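Local structure of De novo designed protein CA01 (5E6G) at residues L41-E44 and I45-R49; G52-E55 and R56-R59. The protein is a computationally designed all-helical protein, probably made to test evolution-inspired design of structurally distinct proteins rather than to perform a function. One frame throughout, in Å; residues are numbered along the deposited sequence.

Contact 1. Residues L41-E44 and I45-R49; sequences LENE and IEIAR
N43 meets I47 one helical turn on through its backbone carbonyl and its side-chain amide, while E46 lies beside it. Four backbone hydrogen bonds run from residue i+4 back to residue i. The straightest, I47 N to N43 O, measures 2.8 Å with an N-H...O angle of 174°; A48 N reaches E44 O at 3.0 Å from above the carbonyl plane. This is the i to i+4 pattern of an alpha helix, here the C-terminal part of helix 24-50. Van der Waals contacts follow the same spacing. CD1 of I47 lies 3.7 Å from N43 ND2, the two side chains crossing at a slant; N43 is brought there by a CG placed trans to its backbone N (chi1 -160°). I45 lays CG1 3.1 Å from L41 O, and L41 itself packs on Y60 of helix 54-75 and on V129 and F130 of helix 121-130. Among the polar ends, E46 OE2 only approaches N43 OD1, at 3.7 Å, with amide and carboxylate planes 84° apart. E46 also passes CG 3.4 Å from E42 O, and an alanine here would probably leave that carbonyl without the methylene packed on it, its backbone bond intact. E42 OE1 and E46 OE1, 4.9 Å apart, are probably both negative and would repel weakly.

Contact 2. Residues G52-E55 and R56-R59; sequences GDDE and REDR
D53 grips R56 from the N-cap of helix 54-75, and this end of the contact is the close-knit one. D53 OD2 takes a salt bridge from R56 NE at 2.9 Å, lying in the guanidinium plane while the nitrogen approaches from above the carboxylate plane; the two planes are 68° apart. OD1 of the same carboxylate accepts a weak capping bond from R56 N at 3.4 Å. With CG trans to its backbone N (chi1 -166°), D53 swings its carboxylate over the first turn, against R56 CB, 3.3 Å from OD2. Its carbonyl O receives E57 N at 2.9 Å, and D58 N bonds to D54 O at 2.8 Å. Just before the cap, G52 ends the preceding helix in a Schellman motif. E57, buried, turns onto I45 and A48 of helix 24-50, and its OE2 is salt-bridged to R61.

The second ion pair has longer bonds. R59 NH1 meets E55 OE1 on its syn side at 3.3 Å, with a weak bond to OE2, though OE2 comes within 3.0 Å of R59 CD; R59 NH2 bonds to the carbonyl of A133. D54, E55 and R56 face solvent, and D54 brings OD1 to 4.1 Å from E57 OE1. Acidic residues gathered at the N-terminal end would probably be stabilised by the helix dipole, with R56 and R59 offsetting part of their charge.

From the N terminus, contact 1 comes first, within the last turns of helix 24-50; contact 2 follows in series across the N-cap and into the first turns of helix 54-75. Each is local, joining residues three or four apart along a helix or at its cap, so neither closes a long loop, and they do not nest or cross. The short turn between them reverses the chain and brings their centres to about 9 Å. There A48 O and D53 N, 2.8 Å apart, probably form a hydrogen bond, and R49 CB packs against E57 OE1 at 3.1 Å. Together they join the two helices at one end of the bundle, on the same side of the chain's centre.

Contact 1. Residues L41-E44 and I45-R49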
# COMPACT_ATOMS: atom_id res chain seq x y z
N LEU A 41 5.19 -6.05 7.50
CA LEU A 41 5.85 -4.76 7.62
C LEU A 41 6.25 -4.47 9.07
O LEU A 41 7.28 -3.84 9.31
CB LEU A 41 4.95 -3.64 7.09
CG LEU A 41 4.78 -3.59 5.57
CD1 LEU A 41 3.62 -2.68 5.18
CD2 LEU A 41 6.06 -3.13 4.90
N GLU A 42 5.43 -4.92 10.02
CA GLU A 42 5.75 -4.76 11.43
C GLU A 42 7.08 -5.43 11.76
O GLU A 42 7.91 -4.87 12.47
CB GLU A 42 4.65 -5.35 12.32
CG GLU A 42 3.48 -4.42 12.57
CD GLU A 42 2.56 -4.92 13.67
OE1 GLU A 42 3.06 -5.18 14.79
OE2 GLU A 42 1.35 -5.07 13.42
N ASN A 43 7.28 -6.63 11.22
CA ASN A 43 8.51 -7.38 11.45
C ASN A 43 9.70 -6.68 10.79
O ASN A 43 10.74 -6.50 11.42
CB ASN A 43 8.38 -8.80 10.91
CG ASN A 43 9.39 -9.75 11.53
OD1 ASN A 43 9.66 -9.70 12.73
ND2 ASN A 43 9.97 -10.62 10.70
N GLU A 44 9.53 -6.27 9.54
CA GLU A 44 10.58 -5.58 8.80
C GLU A 44 11.01 -4.31 9.53
O GLU A 44 12.17 -3.91 9.48
CB GLU A 44 10.12 -5.23 7.39
CG GLU A 44 9.77 -6.44 6.52
CD GLU A 44 10.96 -7.32 6.21
OE1 GLU A 44 12.11 -6.87 6.40
OE2 GLU A 44 10.75 -8.47 5.76
N ILE A 45 10.05 -3.66 10.20
CA ILE A 45 10.34 -2.47 10.98
C ILE A 45 11.14 -2.84 12.22
O ILE A 45 12.09 -2.14 12.59
CB ILE A 45 9.03 -1.73 11.38
CG1 ILE A 45 8.43 -1.04 10.15
CG2 ILE A 45 9.29 -0.69 12.47
CD1 ILE A 45 7.02 -0.53 10.35
N GLU A 46 10.76 -3.94 12.87
CA GLU A 46 11.49 -4.43 14.04
C GLU A 46 12.93 -4.78 13.67
O GLU A 46 13.87 -4.32 14.33
CB GLU A 46 10.79 -5.66 14.63
CG GLU A 46 9.52 -5.35 15.40
CD GLU A 46 8.76 -6.61 15.79
OE1 GLU A 46 7.55 -6.50 16.09
OE2 GLU A 46 9.37 -7.70 15.80
N ILE A 47 13.09 -5.58 12.62
CA ILE A 47 14.41 -6.00 12.16
C ILE A 47 15.28 -4.80 11.80
O ILE A 47 16.45 -4.73 12.19
CB ILE A 47 14.30 -6.94 10.94
CG1 ILE A 47 13.56 -8.22 11.32
CG2 ILE A 47 15.68 -7.26 10.37
CD1 ILE A 47 13.30 -9.17 10.16
N ALA A 48 14.70 -3.86 11.06
CA ALA A 48 15.44 -2.68 10.63
C ALA A 48 15.87 -1.83 11.82
O ALA A 48 16.98 -1.29 11.85
CB ALA A 48 14.59 -1.85 9.67
N ARG A 49 14.99 -1.72 12.81
CA ARG A 49 15.25 -0.90 13.99
C ARG A 49 16.30 -1.53 14.88
O ARG A 49 17.17 -0.84 15.42
CB ARG A 49 13.95 -0.68 14.77
CG ARG A 49 14.05 0.36 15.88
CD ARG A 49 12.73 0.50 16.63
NE ARG A 49 12.38 -0.73 17.33
CZ ARG A 49 11.15 -1.24 17.41
NH1 ARG A 49 10.12 -0.62 16.83
NH2 ARG A 49 10.94 -2.37 18.08

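Contact 2. Residues G52-E55 and R56-R59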
# COMPACT_ATOMS: atom_id res chain seq x y z
N GLY A 52 19.62 -0.86 13.64
CA GLY A 52 19.94 0.55 13.57
C GLY A 52 19.89 1.10 12.16
O GLY A 52 20.48 2.14 11.87
N ASP A 53 19.18 0.40 11.27
CA ASP A 53 19.04 0.83 9.88
C ASP A 53 17.84 1.77 9.75
O ASP A 53 16.75 1.36 9.36
CB ASP A 53 18.88 -0.39 8.97
CG ASP A 53 19.06 -0.06 7.50
OD1 ASP A 53 19.11 1.14 7.16
OD2 ASP A 53 19.14 -1.00 6.69
N ASP A 54 18.06 3.04 10.10
CA ASP A 54 16.98 4.02 10.15
C ASP A 54 16.32 4.26 8.79
O ASP A 54 15.09 4.33 8.69
CB ASP A 54 17.50 5.35 10.69
CG ASP A 54 17.87 5.28 12.16
OD1 ASP A 54 17.44 4.33 12.85
OD2 ASP A 54 18.59 6.19 12.63
N GLU A 55 17.14 4.39 7.75
CA GLU A 55 16.64 4.65 6.41
C GLU A 55 15.66 3.57 5.98
O GLU A 55 14.60 3.85 5.43
CB GLU A 55 17.81 4.75 5.42
CG GLU A 55 17.41 5.14 4.00
CD GLU A 55 17.14 3.95 3.08
OE1 GLU A 55 17.36 2.79 3.48
OE2 GLU A 55 16.70 4.19 1.94
N ARG A 56 16.03 2.32 6.26
CA ARG A 56 15.19 1.17 5.94
C ARG A 56 13.93 1.16 6.81
O ARG A 56 12.84 0.87 6.32
CB ARG A 56 15.99 -0.11 6.14
CG ARG A 56 15.36 -1.36 5.55
CD ARG A 56 16.41 -2.46 5.44
NE ARG A 56 17.52 -2.05 4.58
CZ ARG A 56 17.51 -2.10 3.26
NH1 ARG A 56 16.44 -2.54 2.60
NH2 ARG A 56 18.58 -1.70 2.58
N GLU A 57 14.10 1.47 8.09
CA GLU A 57 12.98 1.47 9.02
C GLU A 57 11.92 2.49 8.60
O GLU A 57 10.73 2.17 8.54
CB GLU A 57 13.46 1.78 10.45
CG GLU A 57 12.36 1.70 11.49
CD GLU A 57 12.85 2.00 12.90
OE1 GLU A 57 14.07 1.94 13.13
OE2 GLU A 57 12.00 2.28 13.78
N ASP A 58 12.36 3.71 8.32
CA ASP A 58 11.45 4.78 7.91
C ASP A 58 10.66 4.39 6.66
O ASP A 58 9.44 4.58 6.61
CB ASP A 58 12.23 6.07 7.64
CG ASP A 58 12.86 6.64 8.90
OD1 ASP A 58 12.47 6.22 10.01
OD2 ASP A 58 13.73 7.52 8.77
N ARG A 59 11.35 3.84 5.68
CA ARG A 59 10.71 3.42 4.43
C ARG A 59 9.60 2.41 4.69
O ARG A 59 8.51 2.51 4.12
CB ARG A 59 11.75 2.84 3.47
CG ARG A 59 12.67 3.89 2.85
CD ARG A 59 13.89 3.25 2.21
NE ARG A 59 13.51 2.22 1.24
CZ ARG A 59 14.29 1.22 0.85
NH1 ARG A 59 15.52 1.09 1.35
NH2 ARG A 59 13.85 0.34 -0.04